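Local coordinates for protein dihydrofolate reductase, putative (Aspergillus flavus, PDB 6DRS) that probably catalyses the NADPH-dependent reduction of dihydrofolate to tetrahydrofolate and is bound here by an antifolate inhibitor alongside its cofactor, at residues T14-L28 / V192-L206. Numbering follows the deposited sequence.
Sequences TPIPTREKTLLGIGL and VFECDTFFPIDEELL. With NAP (NADP nicotinamide-adenine-dinucleotide phosphate), chain H.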
# COMPACT_ATOMS: atom_id res chain seq x y z
N THR A 14 13.99 -0.47 0.17
CA THR A 14 15.35 0.06 0.29
C THR A 14 16.35 -1.05 -0.08
O THR A 14 16.21 -2.21 0.40
CB THR A 14 15.59 0.73 1.64
OG1 THR A 14 16.82 1.44 1.50
CG2 THR A 14 15.64 -0.22 2.82
N PRO A 15 17.33 -0.76 -0.97
CA PRO A 15 18.26 -1.83 -1.38
C PRO A 15 19.33 -2.13 -0.31
O PRO A 15 19.94 -1.20 0.26
CB PRO A 15 18.89 -1.34 -2.68
CG PRO A 15 18.85 0.15 -2.54
CD PRO A 15 17.54 0.42 -1.82
N ILE A 16 19.50 -3.42 -0.05
CA ILE A 16 20.54 -3.94 0.85
C ILE A 16 21.43 -4.92 0.08
O ILE A 16 21.08 -6.10 -0.11
CB ILE A 16 19.92 -4.57 2.10
CG1 ILE A 16 18.94 -3.61 2.78
CG2 ILE A 16 21.02 -5.02 3.06
CD1 ILE A 16 17.93 -4.30 3.65
N PRO A 17 22.59 -4.44 -0.38
CA PRO A 17 23.47 -5.36 -1.14
C PRO A 17 24.00 -6.42 -0.17
O PRO A 17 24.48 -6.06 0.89
CB PRO A 17 24.61 -4.46 -1.63
CG PRO A 17 24.00 -3.07 -1.62
CD PRO A 17 23.13 -3.07 -0.37
N THR A 18 23.82 -7.68 -0.50
CA THR A 18 24.52 -8.73 0.22
C THR A 18 25.46 -9.44 -0.76
O THR A 18 25.38 -9.17 -1.97
CB THR A 18 23.53 -9.69 0.87
OG1 THR A 18 22.99 -10.47 -0.20
CG2 THR A 18 22.41 -8.97 1.58
N ARG A 19 26.32 -10.34 -0.27
CA ARG A 19 27.25 -11.06 -1.14
C ARG A 19 26.48 -11.74 -2.29
O ARG A 19 26.88 -11.63 -3.44
CB ARG A 19 28.13 -12.04 -0.35
CG ARG A 19 29.58 -12.08 -0.80
CD ARG A 19 30.38 -13.31 -0.38
NE ARG A 19 29.74 -14.56 -0.79
CZ ARG A 19 29.97 -15.22 -1.93
NH1 ARG A 19 30.95 -14.86 -2.74
NH2 ARG A 19 29.21 -16.25 -2.25
N GLU A 20 25.36 -12.39 -1.98
CA GLU A 20 24.64 -13.23 -2.95
C GLU A 20 23.67 -12.40 -3.81
O GLU A 20 23.49 -12.70 -4.98
CB GLU A 20 23.93 -14.39 -2.24
CG GLU A 20 24.66 -14.87 -0.99
CD GLU A 20 24.41 -14.05 0.28
OE1 GLU A 20 23.84 -14.62 1.23
OE2 GLU A 20 24.80 -12.86 0.32
N LYS A 21 23.03 -11.36 -3.26
CA LYS A 21 22.05 -10.58 -4.05
C LYS A 21 21.73 -9.28 -3.32
O LYS A 21 22.00 -9.15 -2.13
CB LYS A 21 20.77 -11.38 -4.27
CG LYS A 21 20.12 -11.93 -3.01
CD LYS A 21 18.94 -12.81 -3.30
CE LYS A 21 18.40 -13.47 -2.05
NZ LYS A 21 17.29 -14.40 -2.37
N THR A 22 21.18 -8.30 -4.03
CA THR A 22 20.61 -7.15 -3.38
C THR A 22 19.22 -7.53 -2.84
O THR A 22 18.34 -7.94 -3.60
CB THR A 22 20.48 -5.97 -4.33
OG1 THR A 22 21.81 -5.70 -4.79
CG2 THR A 22 19.90 -4.74 -3.67
N LEU A 23 19.05 -7.41 -1.53
CA LEU A 23 17.74 -7.58 -0.89
C LEU A 23 16.99 -6.24 -0.95
O LEU A 23 17.62 -5.16 -1.15
CB LEU A 23 17.93 -8.01 0.57
CG LEU A 23 18.52 -9.40 0.79
CD1 LEU A 23 18.87 -9.62 2.26
CD2 LEU A 23 17.59 -10.49 0.28
N LEU A 24 15.66 -6.31 -0.81
CA LEU A 24 14.80 -5.11 -0.80
C LEU A 24 14.12 -5.01 0.58
O LEU A 24 13.16 -5.73 0.86
CB LEU A 24 13.78 -5.23 -1.94
CG LEU A 24 14.35 -5.24 -3.36
CD1 LEU A 24 13.22 -5.38 -4.37
CD2 LEU A 24 15.17 -3.98 -3.65
N GLY A 25 14.68 -4.19 1.45
CA GLY A 25 14.21 -4.14 2.82
C GLY A 25 12.97 -3.27 2.89
O GLY A 25 12.91 -2.21 2.23
N ILE A 26 11.98 -3.69 3.69
CA ILE A 26 10.68 -3.00 3.76
C ILE A 26 10.30 -2.69 5.21
O ILE A 26 9.52 -1.77 5.42
CB ILE A 26 9.58 -3.79 3.02
CG1 ILE A 26 9.28 -5.12 3.71
CG2 ILE A 26 9.93 -3.94 1.54
CD1 ILE A 26 7.95 -5.72 3.34
N GLY A 27 10.86 -3.39 6.20
CA GLY A 27 10.40 -3.24 7.58
C GLY A 27 11.46 -3.58 8.62
O GLY A 27 12.39 -4.38 8.36
N LEU A 28 11.32 -3.00 9.80
CA LEU A 28 12.20 -3.28 10.96
C LEU A 28 11.34 -3.12 12.23
O LEU A 28 10.76 -2.06 12.43
CB LEU A 28 13.34 -2.25 10.99
CG LEU A 28 14.23 -2.27 12.25
CD1 LEU A 28 15.11 -3.52 12.31
CD2 LEU A 28 15.05 -0.99 12.38
N VAL A 192 23.36 1.75 4.45
CA VAL A 192 22.25 0.88 4.20
C VAL A 192 21.32 0.85 5.42
O VAL A 192 21.81 0.96 6.54
CB VAL A 192 22.79 -0.51 3.82
CG1 VAL A 192 21.81 -1.62 4.10
CG2 VAL A 192 23.17 -0.50 2.35
N PHE A 193 19.99 0.79 5.22
CA PHE A 193 19.04 0.68 6.35
C PHE A 193 19.00 -0.76 6.86
O PHE A 193 18.98 -1.71 6.09
CB PHE A 193 17.61 1.10 5.96
CG PHE A 193 17.38 2.59 5.87
CD1 PHE A 193 17.34 3.38 7.00
CD2 PHE A 193 17.21 3.20 4.63
CE1 PHE A 193 17.12 4.74 6.91
CE2 PHE A 193 17.01 4.57 4.53
CZ PHE A 193 16.96 5.34 5.67
N GLU A 194 18.94 -0.89 8.18
CA GLU A 194 18.72 -2.19 8.81
C GLU A 194 17.25 -2.59 8.65
O GLU A 194 16.37 -1.81 8.99
CB GLU A 194 19.10 -2.07 10.29
CG GLU A 194 18.78 -3.32 11.08
CD GLU A 194 19.13 -3.28 12.56
OE1 GLU A 194 19.64 -2.25 13.06
OE2 GLU A 194 18.85 -4.28 13.22
N CYS A 195 16.98 -3.83 8.22
CA CYS A 195 15.62 -4.32 7.98
C CYS A 195 15.50 -5.76 8.49
O CYS A 195 16.45 -6.53 8.34
CB CYS A 195 15.32 -4.30 6.49
SG CYS A 195 15.36 -2.63 5.77
N ASP A 196 14.37 -6.15 9.08
CA ASP A 196 14.16 -7.58 9.43
C ASP A 196 13.11 -8.18 8.50
O ASP A 196 12.84 -9.39 8.55
CB ASP A 196 13.78 -7.79 10.90
CG ASP A 196 12.63 -6.90 11.37
OD1 ASP A 196 11.77 -6.58 10.55
OD2 ASP A 196 12.61 -6.53 12.55
N THR A 197 12.52 -7.33 7.65
CA THR A 197 11.46 -7.78 6.72
C THR A 197 11.82 -7.28 5.32
O THR A 197 12.23 -6.14 5.18
CB THR A 197 10.08 -7.27 7.17
OG1 THR A 197 10.00 -7.45 8.58
CG2 THR A 197 8.94 -7.97 6.46
N PHE A 198 11.68 -8.16 4.32
CA PHE A 198 12.11 -7.93 2.94
C PHE A 198 10.96 -8.27 1.99
O PHE A 198 10.13 -9.16 2.27
CB PHE A 198 13.37 -8.76 2.63
CG PHE A 198 14.44 -8.62 3.69
CD1 PHE A 198 14.43 -9.42 4.82
CD2 PHE A 198 15.42 -7.65 3.58
CE1 PHE A 198 15.37 -9.25 5.83
CE2 PHE A 198 16.37 -7.48 4.58
CZ PHE A 198 16.35 -8.28 5.71
N PHE A 199 10.94 -7.59 0.85
CA PHE A 199 10.10 -8.01 -0.27
C PHE A 199 10.46 -9.46 -0.66
O PHE A 199 11.60 -9.84 -0.57
CB PHE A 199 10.22 -6.99 -1.40
CG PHE A 199 8.98 -6.90 -2.26
CD1 PHE A 199 7.78 -6.44 -1.73
CD2 PHE A 199 9.00 -7.32 -3.58
CE1 PHE A 199 6.63 -6.38 -2.51
CE2 PHE A 199 7.85 -7.27 -4.36
CZ PHE A 199 6.66 -6.80 -3.82
N PRO A 200 9.47 -10.27 -1.03
CA PRO A 200 9.66 -11.71 -1.26
C PRO A 200 10.40 -12.04 -2.57
O PRO A 200 10.78 -13.21 -2.78
CB PRO A 200 8.25 -12.34 -1.30
CG PRO A 200 7.34 -11.25 -0.75
CD PRO A 200 8.03 -9.94 -1.03
N ILE A 201 10.59 -11.07 -3.44
CA ILE A 201 11.36 -11.23 -4.68
C ILE A 201 12.21 -9.97 -4.77
O ILE A 201 11.83 -8.94 -4.18
CB ILE A 201 10.42 -11.40 -5.91
CG1 ILE A 201 9.44 -10.22 -6.05
CG2 ILE A 201 9.69 -12.74 -5.85
CD1 ILE A 201 8.68 -10.19 -7.36
N ASP A 202 13.35 -10.05 -5.45
CA ASP A 202 14.28 -8.92 -5.48
C ASP A 202 15.02 -8.90 -6.82
O ASP A 202 14.96 -7.93 -7.56
CB ASP A 202 15.28 -8.95 -4.32
CG ASP A 202 15.63 -10.37 -3.86
OD1 ASP A 202 15.99 -11.20 -4.72
OD2 ASP A 202 15.49 -10.64 -2.64
N GLU A 203 15.72 -9.99 -7.09
CA GLU A 203 16.60 -10.05 -8.23
C GLU A 203 15.76 -10.17 -9.51
O GLU A 203 16.10 -9.58 -10.54
CB GLU A 203 17.60 -11.20 -8.05
CG GLU A 203 18.75 -10.86 -7.10
CD GLU A 203 19.68 -9.72 -7.53
OE1 GLU A 203 20.29 -9.07 -6.64
OE2 GLU A 203 19.78 -9.47 -8.75
N GLU A 204 14.64 -10.87 -9.40
CA GLU A 204 13.83 -11.09 -10.56
C GLU A 204 13.22 -9.77 -11.07
O GLU A 204 12.95 -9.67 -12.26
CB GLU A 204 12.92 -12.29 -10.37
CG GLU A 204 11.67 -12.02 -9.57
CD GLU A 204 11.05 -13.30 -9.02
OE1 GLU A 204 11.78 -14.06 -8.32
OE2 GLU A 204 9.84 -13.54 -9.29
N LEU A 205 13.05 -8.75 -10.20
CA LEU A 205 12.63 -7.41 -10.64
C LEU A 205 13.84 -6.63 -11.16
O LEU A 205 13.76 -5.99 -12.20
CB LEU A 205 12.02 -6.65 -9.46
CG LEU A 205 10.83 -7.32 -8.78
CD1 LEU A 205 10.41 -6.51 -7.56
CD2 LEU A 205 9.68 -7.51 -9.75
N LEU A 206 14.94 -6.64 -10.43
CA LEU A 206 16.07 -5.80 -10.82
C LEU A 206 16.70 -6.35 -12.12
O LEU A 206 17.27 -5.57 -12.88
CB LEU A 206 17.08 -5.67 -9.66
CG LEU A 206 16.51 -5.22 -8.30
CD1 LEU A 206 17.43 -5.60 -7.15
CD2 LEU A 206 16.20 -3.72 -8.27
PA NAP H . 2.23 -9.01 7.33
O1A NAP H . 1.83 -7.56 7.32
O2A NAP H . 2.40 -9.92 6.16
O5B NAP H . 1.28 -9.76 8.40
C5B NAP H . 1.52 -11.09 8.90
C4B NAP H . 0.22 -11.51 9.55
O4B NAP H . -0.80 -11.61 8.55
C3B NAP H . 0.26 -12.90 10.19
O3B NAP H . 0.77 -12.83 11.52
C2B NAP H . -1.21 -13.29 10.15
O2B NAP H . -1.94 -12.53 11.11
C1B NAP H . -1.68 -12.70 8.83
N9A NAP H . -1.55 -13.66 7.75
C8A NAP H . -0.44 -13.71 7.01
N7A NAP H . -0.56 -14.68 6.07
C5A NAP H . -1.78 -15.25 6.22
C6A NAP H . -2.52 -16.34 5.54
N6A NAP H . -1.92 -16.95 4.50
N1A NAP H . -3.76 -16.68 5.95
C2A NAP H . -4.31 -16.02 6.98
N3A NAP H . -3.68 -15.01 7.65
C4A NAP H . -2.43 -14.58 7.34
O3 NAP H . 3.57 -9.04 8.29
PN NAP H . 5.14 -9.00 7.87
O1N NAP H . 5.41 -9.79 6.66
O2N NAP H . 5.81 -9.33 9.18
O5D NAP H . 5.36 -7.45 7.57
C5D NAP H . 5.12 -6.48 8.55
C4D NAP H . 6.32 -5.56 8.41
O4D NAP H . 6.40 -5.14 7.05
C3D NAP H . 6.29 -4.31 9.27
O3D NAP H . 7.66 -4.04 9.66
C2D NAP H . 5.78 -3.28 8.30
O2D NAP H . 6.21 -2.00 8.69
C1D NAP H . 6.40 -3.71 6.99
N1N NAP H . 5.66 -3.21 5.82
C2N NAP H . 6.32 -2.39 4.96
C3N NAP H . 5.68 -1.85 3.82
C7N NAP H . 6.45 -0.95 2.87
O7N NAP H . 5.94 -0.55 1.81
N7N NAP H . 7.70 -0.59 3.21
C4N NAP H . 4.32 -2.15 3.62
C5N NAP H . 3.67 -2.99 4.54
C6N NAP H . 4.36 -3.50 5.64
P2B NAP H . -2.28 -13.14 12.56
O1X NAP H . -0.95 -13.27 13.29
O2X NAP H . -3.06 -12.01 13.21
O3X NAP H . -2.90 -14.43 12.13
O HOH W 1 19.46 0.74 2.34
O HOH W 2 14.92 -12.87 -0.93
O HOH W 3 14.42 -8.68 -1.00
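With CG set anti to the carbonyl carbon (chi1 -49°), Phe198 lays its ring across the hairpin formed by strands 7-17 and 22-27, where Leu23 CD1 covers one face and Ile16 CD1 meets the rim at CE2, 3.7 Å away. Glu203 instead bends at chi2 (-63°), which carries OE1 back to Thr22 N, where Thr22 N donates to it at 2.9 Å, meeting OE1 nearly along its C-O axis, while Glu203 CG rests on Lys21 CB. Cys195 SG lies against Gly25 CA at 3.5 Å and also touches Ile16 CD1. Strand 197-198 pairs antiparallel with strand 22-27, interrupted by a classic beta bulge: Ile26 N and Gly27 N approach Thr197 O from the same face of its plane, the first at 2.9 Å and nearly straight (172°), and Gly27 O in turn accepts from Asp196 N and Thr197 N. In this dihydrofolate reductase fold the bulge borders the cofactor site. Ile26 O takes a hydrogen bond from the carboxamide nitrogen N7N of NADP, and Gly27 CA stands 3.5 Å from the ribose oxygen O3D. Farther along, Phe199 N donates a hydrogen bond to Leu24 O at 2.9 Å, and a water links Leu24 N, Phe199 O and Asp202 OD2. Lys21 CD packs against Asp202 OD1 at 3.6 Å, but NZ remains beyond salt-bridge distance of the carboxylate and reaches OD2 through a second water.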